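Local coordinates for glucose-binding protein (Thermus thermophilus HB27, PDB 2B3F) that binds glucose or galactose in its cleft as a periplasmic binding protein and probably serves a binding-protein-dependent sugar transport system, at residues E4-W9 / A48-R53; D61-H66 / G281-A286; E70-W75 / I105-G110; E82-L87 / W112-N117. One frame throughout, in Å; residues are numbered along the deposited sequence.

Contact 1 of 4, residues E4-W9 / A48-R53; sequences EIFSWW and AVLKTR. With GAL (beta-D-galactopyranose), chain G.
Leu50 CD1 stands over the centre of one face of the Phe6 ring, 4.3 Å above its plane, while Val49 CG1 meets the rim near that plane, 4.0 Å from Phe6 CE1. Arg53 NH1 lies at the same ring's edge, and the guanidinium is turned 72° from the ring plane. With CG anti to its backbone N (chi1 -173°), Phe6 leaves strand 4-7 toward the helix, and Phe6 CZ reaches 3.7 Å from Leu50 N. Arg53 meets Glu4 end-on in a two-pronged salt bridge. Arg53 NH2 donates to Glu4 OE1 on its syn side at 2.9 Å, whereas Arg53 NH1 approaches Glu4 OE2 from above the carboxylate plane, also at 2.9 Å. Both oxygens lie close to the guanidinium plane, yet the two flat groups are twisted 53° apart. A further bond from Arg53 NE to Asp58 O helps fix the guanidinium. Beyond the strand, Trp9 NE1 donates to galactose O3, at the indole edge, at 3.0 Å, and Trp8 NE1 to the ring oxygen O5 at 3.3 Å. Helix 44-55 thus packs on strand 2-7, which is parallel to its sheet neighbours 32-37 and 62-66, the alpha/beta layering of a periplasmic-binding-protein lobe; the loop just after the strand supplies Trp8 and Trp9 to the sugar site.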
# COMPACT_ATOMS: atom_id res chain seq x y z
N GLU A 4 0.91 -15.45 -18.16
CA GLU A 4 0.11 -15.56 -16.94
C GLU A 4 0.60 -14.52 -15.93
O GLU A 4 1.71 -14.61 -15.43
CB GLU A 4 0.22 -16.96 -16.35
CG GLU A 4 -0.65 -17.14 -15.13
CD GLU A 4 -0.49 -18.48 -14.48
OE1 GLU A 4 0.64 -19.02 -14.50
OE2 GLU A 4 -1.49 -18.98 -13.91
N ILE A 5 -0.27 -13.56 -15.65
CA ILE A 5 0.03 -12.43 -14.77
C ILE A 5 -0.72 -12.66 -13.47
O ILE A 5 -1.94 -12.73 -13.48
CB ILE A 5 -0.46 -11.11 -15.34
CG1 ILE A 5 0.22 -10.80 -16.70
CG2 ILE A 5 -0.17 -9.97 -14.38
CD1 ILE A 5 -0.46 -9.71 -17.46
N PHE A 6 0.03 -12.72 -12.37
CA PHE A 6 -0.52 -13.02 -11.05
C PHE A 6 -0.57 -11.72 -10.24
O PHE A 6 0.40 -10.97 -10.16
CB PHE A 6 0.36 -14.09 -10.39
CG PHE A 6 -0.15 -14.63 -9.08
CD1 PHE A 6 -0.71 -15.90 -9.02
CD2 PHE A 6 -0.01 -13.91 -7.90
CE1 PHE A 6 -1.17 -16.43 -7.80
CE2 PHE A 6 -0.45 -14.45 -6.67
CZ PHE A 6 -1.03 -15.71 -6.65
N SER A 7 -1.72 -11.42 -9.64
CA SER A 7 -1.89 -10.19 -8.88
C SER A 7 -3.11 -10.33 -7.96
O SER A 7 -3.80 -11.36 -7.98
CB SER A 7 -2.10 -8.97 -9.80
OG SER A 7 -3.44 -8.89 -10.29
N TRP A 8 -3.36 -9.29 -7.18
CA TRP A 8 -4.62 -9.21 -6.43
C TRP A 8 -5.53 -8.11 -6.91
O TRP A 8 -6.42 -7.63 -6.17
CB TRP A 8 -4.35 -9.16 -4.92
CG TRP A 8 -3.62 -8.03 -4.33
CD1 TRP A 8 -4.15 -6.87 -3.83
CD2 TRP A 8 -2.22 -7.98 -4.05
NE1 TRP A 8 -3.15 -6.09 -3.26
CE2 TRP A 8 -1.96 -6.76 -3.38
CE3 TRP A 8 -1.16 -8.86 -4.29
CZ2 TRP A 8 -0.67 -6.40 -2.97
CZ3 TRP A 8 0.10 -8.50 -3.89
CH2 TRP A 8 0.34 -7.28 -3.24
N TRP A 9 -5.37 -7.72 -8.18
CA TRP A 9 -6.15 -6.63 -8.69
C TRP A 9 -7.48 -7.12 -9.31
O TRP A 9 -7.76 -6.96 -10.48
CB TRP A 9 -5.30 -5.81 -9.66
CG TRP A 9 -4.24 -5.03 -8.96
CD1 TRP A 9 -4.29 -4.47 -7.70
CD2 TRP A 9 -2.95 -4.71 -9.49
NE1 TRP A 9 -3.10 -3.83 -7.43
CE2 TRP A 9 -2.27 -3.96 -8.52
CE3 TRP A 9 -2.31 -4.99 -10.70
CZ2 TRP A 9 -0.98 -3.47 -8.72
CZ3 TRP A 9 -1.01 -4.53 -10.89
CH2 TRP A 9 -0.38 -3.76 -9.92
N ALA A 48 -0.59 -16.17 0.07
CA ALA A 48 -0.77 -17.56 0.42
C ALA A 48 -0.86 -18.46 -0.81
O ALA A 48 -0.28 -19.55 -0.84
CB ALA A 48 -2.02 -17.73 1.30
N VAL A 49 -1.60 -18.03 -1.83
CA VAL A 49 -1.74 -18.82 -3.04
C VAL A 49 -0.39 -18.87 -3.80
O VAL A 49 0.03 -19.92 -4.31
CB VAL A 49 -2.84 -18.27 -3.93
CG1 VAL A 49 -2.85 -18.97 -5.28
CG2 VAL A 49 -4.19 -18.41 -3.19
N LEU A 50 0.30 -17.73 -3.84
CA LEU A 50 1.61 -17.70 -4.51
C LEU A 50 2.57 -18.66 -3.84
O LEU A 50 3.31 -19.38 -4.52
CB LEU A 50 2.20 -16.29 -4.49
CG LEU A 50 3.54 -16.12 -5.22
CD1 LEU A 50 3.38 -16.43 -6.68
CD2 LEU A 50 4.04 -14.72 -5.04
N LYS A 51 2.56 -18.68 -2.51
CA LYS A 51 3.41 -19.60 -1.75
C LYS A 51 3.19 -21.07 -2.17
O LYS A 51 4.15 -21.80 -2.42
CB LYS A 51 3.17 -19.42 -0.26
CG LYS A 51 4.04 -20.27 0.61
CD LYS A 51 4.05 -19.73 2.02
CE LYS A 51 4.30 -20.83 3.04
NZ LYS A 51 4.28 -20.25 4.45
N THR A 52 1.93 -21.47 -2.30
CA THR A 52 1.60 -22.81 -2.77
C THR A 52 2.17 -23.07 -4.17
O THR A 52 2.75 -24.12 -4.44
CB THR A 52 0.06 -22.99 -2.80
OG1 THR A 52 -0.45 -22.74 -1.49
CG2 THR A 52 -0.32 -24.40 -3.27
N ARG A 53 2.00 -22.10 -5.06
CA ARG A 53 2.49 -22.23 -6.44
C ARG A 53 4.00 -22.29 -6.51
O ARG A 53 4.56 -23.18 -7.17
CB ARG A 53 1.99 -21.08 -7.29
CG ARG A 53 0.54 -21.23 -7.59
CD ARG A 53 0.12 -20.38 -8.71
NE ARG A 53 0.77 -20.79 -9.95
CZ ARG A 53 0.44 -20.30 -11.13
NH1 ARG A 53 -0.53 -19.42 -11.23
NH2 ARG A 53 1.10 -20.70 -12.21
C1 GAL G . -1.80 -2.82 -1.67
C2 GAL G . -1.38 -2.77 -3.14
C3 GAL G . -2.29 -1.88 -3.97
C4 GAL G . -3.76 -2.25 -3.76
C5 GAL G . -4.03 -2.36 -2.24
C6 GAL G . -5.47 -2.75 -1.87
O1 GAL G . -0.99 -3.69 -0.94
O2 GAL G . -0.01 -2.35 -3.22
O3 GAL G . -1.97 -1.99 -5.34
O4 GAL G . -3.99 -3.45 -4.44
O5 GAL G . -3.15 -3.27 -1.62
O6 GAL G . -5.72 -4.09 -2.18

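Contact 2 of 4, residues D61-H66 / G281-A286; sequences DTFQVH and GLPKGA. With GAL (beta-D-galactopyranose), chain G.
Asp61 and Thr62, at the start of strand 62-66, lie against an irregular segment, 281-286, which closes in a type II turn from Pro283 to Ala286; the CA atoms of Asp61 and Ala286 are 4.8 Å apart. No direct backbone hydrogen bond joins the two segments. Instead a water takes the Gly281 N-H at 2.8 Å from that N and donates to Phe63 O at 2.6 Å from that O, while sitting over the centre of the Phe63 ring. Alongside this bridge, Thr62 OG1 donates to Gly281 O at 2.7 Å, in the carbonyl plane; OG1 anti to the backbone N (chi1 -172°) brings the hydroxyl there. Pro283 packs beside them: its CG lies 3.9 Å from Phe63 CE2, and its CD is 3.2 Å from Asp61 O, a buried carbonyl without a hydrogen-bond partner. Ala286 CB packs at 3.8 Å from Asp61 OD1, while Asp61 OD2 accepts from Glu4 N and Asn288 ND2. At the far end of the strand, His66 NE2 donates to galactose O2 at 2.8 Å, and His66 ND1 is hydrogen-bonded to Glu70 OE1, a second-shell carboxylate that probably helps to orient the imidazole. The strand pairs antiparallel with strand 272-280, and the contact continues that pairing through side chain and water where the second strand ends, in the sheet whose strand 62-66 brings His66 to the sugar in the binding cleft.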
# COMPACT_ATOMS: atom_id res chain seq x y z
N ASP A 61 4.11 -16.51 -14.67
CA ASP A 61 5.13 -15.83 -15.48
C ASP A 61 5.68 -14.58 -14.81
O ASP A 61 6.83 -14.21 -15.00
CB ASP A 61 4.59 -15.52 -16.87
CG ASP A 61 4.34 -16.78 -17.67
OD1 ASP A 61 5.15 -17.73 -17.51
OD2 ASP A 61 3.35 -16.83 -18.43
N THR A 62 4.84 -13.94 -14.00
CA THR A 62 5.22 -12.76 -13.25
C THR A 62 4.15 -12.57 -12.17
O THR A 62 3.00 -13.03 -12.33
CB THR A 62 5.31 -11.51 -14.16
OG1 THR A 62 5.85 -10.40 -13.42
CG2 THR A 62 3.94 -11.13 -14.76
N PHE A 63 4.54 -11.94 -11.07
CA PHE A 63 3.58 -11.71 -9.98
C PHE A 63 3.76 -10.34 -9.35
O PHE A 63 4.88 -9.80 -9.21
CB PHE A 63 3.62 -12.83 -8.94
CG PHE A 63 4.95 -12.99 -8.25
CD1 PHE A 63 5.32 -12.19 -7.17
CD2 PHE A 63 5.82 -14.00 -8.65
CE1 PHE A 63 6.54 -12.36 -6.53
CE2 PHE A 63 7.03 -14.19 -8.01
CZ PHE A 63 7.40 -13.38 -6.94
N GLN A 64 2.63 -9.76 -8.98
CA GLN A 64 2.62 -8.52 -8.23
C GLN A 64 3.34 -8.70 -6.90
O GLN A 64 3.08 -9.65 -6.14
CB GLN A 64 1.18 -8.09 -7.98
CG GLN A 64 1.04 -6.79 -7.25
CD GLN A 64 -0.42 -6.48 -6.86
OE1 GLN A 64 -1.34 -7.19 -7.26
NE2 GLN A 64 -0.62 -5.43 -6.08
N VAL A 65 4.27 -7.81 -6.62
CA VAL A 65 5.06 -7.88 -5.40
C VAL A 65 5.50 -6.49 -4.98
O VAL A 65 5.82 -5.63 -5.80
CB VAL A 65 6.27 -8.82 -5.59
CG1 VAL A 65 7.17 -8.34 -6.73
CG2 VAL A 65 7.05 -9.02 -4.28
N HIS A 66 5.50 -6.27 -3.68
CA HIS A 66 5.89 -5.00 -3.16
C HIS A 66 7.39 -4.80 -3.15
O HIS A 66 8.14 -5.65 -2.67
CB HIS A 66 5.37 -4.82 -1.73
CG HIS A 66 3.90 -4.59 -1.66
ND1 HIS A 66 3.08 -5.32 -0.84
CD2 HIS A 66 3.10 -3.71 -2.31
CE1 HIS A 66 1.83 -4.89 -0.97
NE2 HIS A 66 1.82 -3.91 -1.85
N GLY A 281 8.38 -8.95 -11.23
CA GLY A 281 9.65 -9.55 -11.57
C GLY A 281 9.53 -10.73 -12.50
O GLY A 281 8.49 -10.96 -13.13
N LEU A 282 10.61 -11.51 -12.55
CA LEU A 282 10.72 -12.64 -13.45
C LEU A 282 11.11 -13.88 -12.66
O LEU A 282 12.29 -14.09 -12.37
CB LEU A 282 11.75 -12.33 -14.54
CG LEU A 282 11.89 -13.39 -15.64
CD1 LEU A 282 10.59 -13.54 -16.40
CD2 LEU A 282 13.00 -13.01 -16.60
N PRO A 283 10.13 -14.70 -12.28
CA PRO A 283 10.45 -15.95 -11.58
C PRO A 283 11.28 -16.88 -12.44
O PRO A 283 11.00 -17.03 -13.63
CB PRO A 283 9.06 -16.58 -11.32
CG PRO A 283 8.08 -15.48 -11.50
CD PRO A 283 8.68 -14.52 -12.46
N LYS A 284 12.28 -17.52 -11.83
CA LYS A 284 12.95 -18.66 -12.48
C LYS A 284 11.93 -19.76 -12.79
O LYS A 284 11.02 -20.03 -11.99
CB LYS A 284 14.05 -19.22 -11.59
CG LYS A 284 15.15 -18.25 -11.27
CD LYS A 284 16.25 -18.95 -10.49
CE LYS A 284 17.25 -17.98 -9.96
NZ LYS A 284 18.36 -18.71 -9.31
N GLY A 285 12.09 -20.38 -13.95
CA GLY A 285 11.21 -21.47 -14.33
C GLY A 285 9.91 -21.02 -14.96
O GLY A 285 9.06 -21.85 -15.30
N ALA A 286 9.73 -19.71 -15.14
CA ALA A 286 8.55 -19.21 -15.83
C ALA A 286 8.37 -19.94 -17.17
O ALA A 286 9.33 -20.13 -17.91
CB ALA A 286 8.66 -17.75 -16.07
C1 GAL G . -1.80 -2.82 -1.67
C2 GAL G . -1.38 -2.77 -3.14
C3 GAL G . -2.29 -1.88 -3.97
C4 GAL G . -3.76 -2.25 -3.76
C5 GAL G . -4.03 -2.36 -2.24
C6 GAL G . -5.47 -2.75 -1.87
O1 GAL G . -0.99 -3.69 -0.94
O2 GAL G . -0.01 -2.35 -3.22
O3 GAL G . -1.97 -1.99 -5.34
O4 GAL G . -3.99 -3.45 -4.44
O5 GAL G . -3.15 -3.27 -1.62
O6 GAL G . -5.72 -4.09 -2.18
O HOH W 1 7.16 -10.98 -9.77

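Contact 3 of 4, residues E70-W75 / I105-G110; sequences ELIGTW and ISYKGG
Ile72 sets its CG2 methyl almost squarely on the Tyr107 ring, a CH-pi contact with CG2 3.5 Å from the ring centroid and only 11° off the normal. That methyl is anti to the backbone N of Ile72, while the CG1 branch, anti to the carbonyl carbon (chi1 -62°), carries CD1 along to the root of the tyrosine, 3.6 Å from Tyr107 CB. One isoleucine therefore covers both the ring and its stem. The opposite face of the ring is met by Lys108 CG, offset toward the rim, which places the phenol between the helix and its own turn. The CB bond of Tyr107 points toward the helix. One residue back on the helix and two back on the other segment the fit is looser: Leu71 CD2 approaches Ile105 CA at 4.1 Å and Ile105 CG2 at 4.3 Å, although the Ile105 side chain leaves its backbone away from the helix. No hydrogen bond crosses the contact. Tyr107 and Gly110 close a type I' hairpin turn with paired backbone bonds, linking strand 106-107 to the antiparallel strand 110-115. Helix 69-76 lies against this hairpin, with Leu71 also touching Ser113, while on another side of the helix Trp75 packs on helix 44-55.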
# COMPACT_ATOMS: atom_id res chain seq x y z
N GLU A 70 9.46 -7.07 1.50
CA GLU A 70 8.55 -8.13 1.07
C GLU A 70 9.17 -8.92 -0.09
O GLU A 70 9.22 -10.14 -0.07
CB GLU A 70 7.19 -7.55 0.65
CG GLU A 70 6.21 -8.55 0.05
CD GLU A 70 4.91 -7.90 -0.39
OE1 GLU A 70 4.36 -7.19 0.50
OE2 GLU A 70 4.46 -8.08 -1.60
N LEU A 71 9.61 -8.18 -1.11
CA LEU A 71 10.28 -8.79 -2.27
C LEU A 71 11.53 -9.56 -1.84
O LEU A 71 11.72 -10.73 -2.18
CB LEU A 71 10.68 -7.69 -3.24
CG LEU A 71 11.60 -8.02 -4.43
CD1 LEU A 71 10.93 -8.96 -5.41
CD2 LEU A 71 11.98 -6.71 -5.09
N ILE A 72 12.40 -8.86 -1.13
CA ILE A 72 13.73 -9.40 -0.86
C ILE A 72 13.68 -10.63 0.05
O ILE A 72 14.28 -11.66 -0.24
CB ILE A 72 14.67 -8.32 -0.26
CG1 ILE A 72 14.87 -7.16 -1.25
CG2 ILE A 72 16.02 -8.92 0.12
CD1 ILE A 72 15.22 -7.54 -2.67
N GLY A 73 12.91 -10.53 1.13
CA GLY A 73 12.94 -11.52 2.19
C GLY A 73 12.20 -12.80 1.89
O GLY A 73 12.26 -13.75 2.69
N THR A 74 11.48 -12.86 0.77
CA THR A 74 10.76 -14.08 0.41
C THR A 74 11.37 -14.78 -0.81
O THR A 74 12.16 -15.71 -0.62
CB THR A 74 9.26 -13.82 0.28
OG1 THR A 74 8.79 -13.26 1.52
CG2 THR A 74 8.50 -15.11 0.00
N TRP A 75 11.04 -14.37 -2.03
CA TRP A 75 11.43 -15.19 -3.21
C TRP A 75 12.83 -14.88 -3.72
O TRP A 75 13.43 -15.72 -4.40
CB TRP A 75 10.35 -15.18 -4.32
CG TRP A 75 9.05 -15.71 -3.76
CD1 TRP A 75 7.87 -15.04 -3.62
CD2 TRP A 75 8.86 -17.00 -3.19
NE1 TRP A 75 6.95 -15.84 -3.00
CE2 TRP A 75 7.52 -17.05 -2.72
CE3 TRP A 75 9.67 -18.12 -3.02
CZ2 TRP A 75 6.99 -18.17 -2.09
CZ3 TRP A 75 9.15 -19.24 -2.39
CH2 TRP A 75 7.81 -19.26 -1.93
N ILE A 105 14.55 -2.26 -4.46
CA ILE A 105 14.43 -3.45 -5.32
C ILE A 105 15.79 -4.14 -5.58
O ILE A 105 15.84 -5.14 -6.30
CB ILE A 105 13.73 -3.10 -6.68
CG1 ILE A 105 14.49 -2.00 -7.43
CG2 ILE A 105 12.32 -2.63 -6.42
CD1 ILE A 105 13.95 -1.67 -8.80
N SER A 106 16.84 -3.62 -4.95
CA SER A 106 18.22 -4.06 -5.16
C SER A 106 18.71 -4.83 -3.94
O SER A 106 18.40 -4.47 -2.81
CB SER A 106 19.12 -2.84 -5.39
OG SER A 106 18.82 -2.20 -6.62
N TYR A 107 19.48 -5.89 -4.18
CA TYR A 107 19.99 -6.73 -3.08
C TYR A 107 21.12 -7.62 -3.57
O TYR A 107 20.99 -8.31 -4.60
CB TYR A 107 18.85 -7.60 -2.54
CG TYR A 107 19.21 -8.48 -1.35
CD1 TYR A 107 19.49 -7.92 -0.11
CD2 TYR A 107 19.22 -9.88 -1.46
CE1 TYR A 107 19.81 -8.71 0.99
CE2 TYR A 107 19.53 -10.68 -0.36
CZ TYR A 107 19.83 -10.08 0.86
OH TYR A 107 20.14 -10.84 1.97
N LYS A 108 22.21 -7.64 -2.82
CA LYS A 108 23.36 -8.50 -3.12
C LYS A 108 23.80 -8.43 -4.59
O LYS A 108 24.08 -9.44 -5.22
CB LYS A 108 23.07 -9.94 -2.69
CG LYS A 108 23.03 -10.08 -1.18
CD LYS A 108 23.35 -11.47 -0.72
CE LYS A 108 23.38 -11.58 0.81
NZ LYS A 108 24.16 -10.48 1.50
N GLY A 109 23.87 -7.22 -5.12
CA GLY A 109 24.36 -7.01 -6.48
C GLY A 109 23.36 -7.20 -7.61
O GLY A 109 23.70 -7.01 -8.79
N GLY A 110 22.12 -7.58 -7.27
CA GLY A 110 21.08 -7.80 -8.27
C GLY A 110 19.97 -6.79 -8.12
O GLY A 110 19.92 -6.05 -7.14

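Contact 4 of 4, residues E82-L87 / W112-N117; sequences EDLSAL and WSVPVN
Segment 82-87 runs in extended form past Trp112, with Asp83 nearest to it, and then enters helix 85-91, with Leu84 at the N-cap position. The Trp112 indole turns back to the extended part and reaches it with its six-membered ring: Trp112 CZ3 is 3.5 Å from Asp83 N, and Trp112 CE3 is 3.6 Å from Glu82 O. CG anti to the carbonyl carbon (chi1 -56°) swings the indole to this side, although the CB bond itself leaves away from segment 82-87. Trp112 NE1 donates to Tyr107 O, a bond that helps hold the rotation of the ring. Between the two backbones a water donates to both Glu82 O and Trp112 O, at 2.8 Å from Glu82 O and 2.7 Å from Trp112 O, tying together two carbonyls that could not bond directly. Leu84 makes the apolar part of the contact through one methyl: CD1 rests 3.6 Å from Ser113 CA and 3.9 Å from Val114 CG2. Asp83 turns its carboxylate forward to the helix start, where OD1 takes two bonds from one residue: Ser85 OG comes on the syn side at 2.7 Å, and Ser85 N from above the carboxylate plane at 3.0 Å. The same oxygen also accepts from Ile111 N. The bond from Ser85 N makes an Asx turn leading into helix 85-91; the link from this helix start to strand 110-115 of the main sheet comes from the Ile111 N bond to Asp83 OD1, the indole and Leu84.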
# COMPACT_ATOMS: atom_id res chain seq x y z
N GLU A 82 14.85 -14.21 -11.14
CA GLU A 82 15.95 -13.82 -12.02
C GLU A 82 16.42 -12.39 -11.74
O GLU A 82 15.62 -11.49 -11.46
CB GLU A 82 15.55 -13.92 -13.49
CG GLU A 82 15.36 -15.32 -13.99
CD GLU A 82 15.44 -15.42 -15.51
OE1 GLU A 82 16.17 -14.59 -16.11
OE2 GLU A 82 14.76 -16.32 -16.06
N ASP A 83 17.73 -12.19 -11.84
CA ASP A 83 18.34 -10.88 -11.74
C ASP A 83 18.02 -10.10 -13.01
O ASP A 83 18.24 -10.60 -14.12
CB ASP A 83 19.86 -11.08 -11.59
CG ASP A 83 20.63 -9.80 -11.40
OD1 ASP A 83 20.07 -8.69 -11.39
OD2 ASP A 83 21.88 -9.91 -11.24
N LEU A 84 17.49 -8.89 -12.84
CA LEU A 84 17.03 -8.05 -13.93
C LEU A 84 18.02 -6.92 -14.29
O LEU A 84 17.67 -6.04 -15.07
CB LEU A 84 15.68 -7.41 -13.58
CG LEU A 84 14.57 -8.39 -13.16
CD1 LEU A 84 13.30 -7.61 -12.82
CD2 LEU A 84 14.29 -9.38 -14.27
N SER A 85 19.23 -6.97 -13.74
CA SER A 85 20.23 -5.91 -13.97
C SER A 85 20.44 -5.60 -15.47
O SER A 85 20.45 -4.43 -15.86
CB SER A 85 21.56 -6.29 -13.31
OG SER A 85 21.40 -6.41 -11.89
N ALA A 86 20.57 -6.64 -16.29
CA ALA A 86 20.82 -6.45 -17.74
C ALA A 86 19.65 -5.77 -18.42
O ALA A 86 19.82 -4.89 -19.27
CB ALA A 86 21.10 -7.79 -18.40
N LEU A 87 18.43 -6.17 -18.03
CA LEU A 87 17.23 -5.53 -18.54
C LEU A 87 17.17 -4.06 -18.12
O LEU A 87 16.80 -3.21 -18.91
CB LEU A 87 15.97 -6.28 -18.04
CG LEU A 87 14.64 -5.77 -18.54
CD1 LEU A 87 14.55 -5.90 -20.05
CD2 LEU A 87 13.52 -6.57 -17.86
N TRP A 112 15.70 -6.84 -8.69
CA TRP A 112 14.83 -8.02 -8.63
C TRP A 112 13.38 -7.83 -9.08
O TRP A 112 12.65 -8.81 -9.22
CB TRP A 112 14.90 -8.65 -7.23
CG TRP A 112 16.31 -8.97 -6.83
CD1 TRP A 112 17.12 -8.23 -6.03
CD2 TRP A 112 17.08 -10.10 -7.27
NE1 TRP A 112 18.36 -8.85 -5.91
CE2 TRP A 112 18.36 -9.99 -6.66
CE3 TRP A 112 16.81 -11.19 -8.11
CZ2 TRP A 112 19.37 -10.93 -6.88
CZ3 TRP A 112 17.81 -12.13 -8.31
CH2 TRP A 112 19.08 -11.99 -7.70
N SER A 113 12.97 -6.59 -9.31
CA SER A 113 11.64 -6.33 -9.87
C SER A 113 11.59 -4.96 -10.53
O SER A 113 12.53 -4.16 -10.41
CB SER A 113 10.55 -6.42 -8.78
OG SER A 113 10.68 -5.34 -7.89
N VAL A 114 10.49 -4.70 -11.23
CA VAL A 114 10.27 -3.46 -11.96
C VAL A 114 9.07 -2.75 -11.36
O VAL A 114 7.95 -3.26 -11.44
CB VAL A 114 9.99 -3.73 -13.45
CG1 VAL A 114 9.86 -2.41 -14.23
CG2 VAL A 114 11.06 -4.66 -14.02
N PRO A 115 9.29 -1.58 -10.75
CA PRO A 115 8.18 -0.81 -10.16
C PRO A 115 7.24 -0.24 -11.21
O PRO A 115 7.69 0.31 -12.22
CB PRO A 115 8.87 0.30 -9.38
CG PRO A 115 10.33 -0.00 -9.42
CD PRO A 115 10.60 -0.90 -10.54
N VAL A 116 5.94 -0.36 -10.98
CA VAL A 116 4.94 0.19 -11.88
C VAL A 116 4.32 1.48 -11.37
O VAL A 116 3.73 2.23 -12.14
CB VAL A 116 3.86 -0.85 -12.25
CG1 VAL A 116 2.99 -1.22 -11.07
CG2 VAL A 116 2.98 -0.32 -13.42
N ASN A 117 4.44 1.73 -10.07
CA ASN A 117 3.76 2.84 -9.45
C ASN A 117 4.39 3.22 -8.12
O ASN A 117 5.37 2.61 -7.65
CB ASN A 117 2.27 2.50 -9.26
CG ASN A 117 2.03 1.39 -8.24
OD1 ASN A 117 2.95 0.94 -7.56
ND2 ASN A 117 0.78 0.94 -8.12
O HOH W 2 12.93 -10.91 -10.95

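Overall arrangement
The four contacts gather round one mixed sheet in the same lobe. Contacts 1 and 2 have centres about 9 Å apart and share the sheet pairing of strands 2-7 and 62-66, where Phe6 O meets Gln64 N at 2.8 Å; both reach galactose, through Trp8, Trp9 and His66. Contact 2 passes into contact 4 by the backbone hydrogen bond between Leu282 O and Glu82 N (2.8 Å), and contact 4 joins contact 3 through another, between Ile105 O and Trp112 N (2.9 Å). Contacts 3 and 4 interleave along the chain within the long loop closed by contact 2. Their touching side chains lie farther off, Leu71 and Ser113 each about 12 Å from the sugar, although Glu70 of segment 70-75 bonds His66.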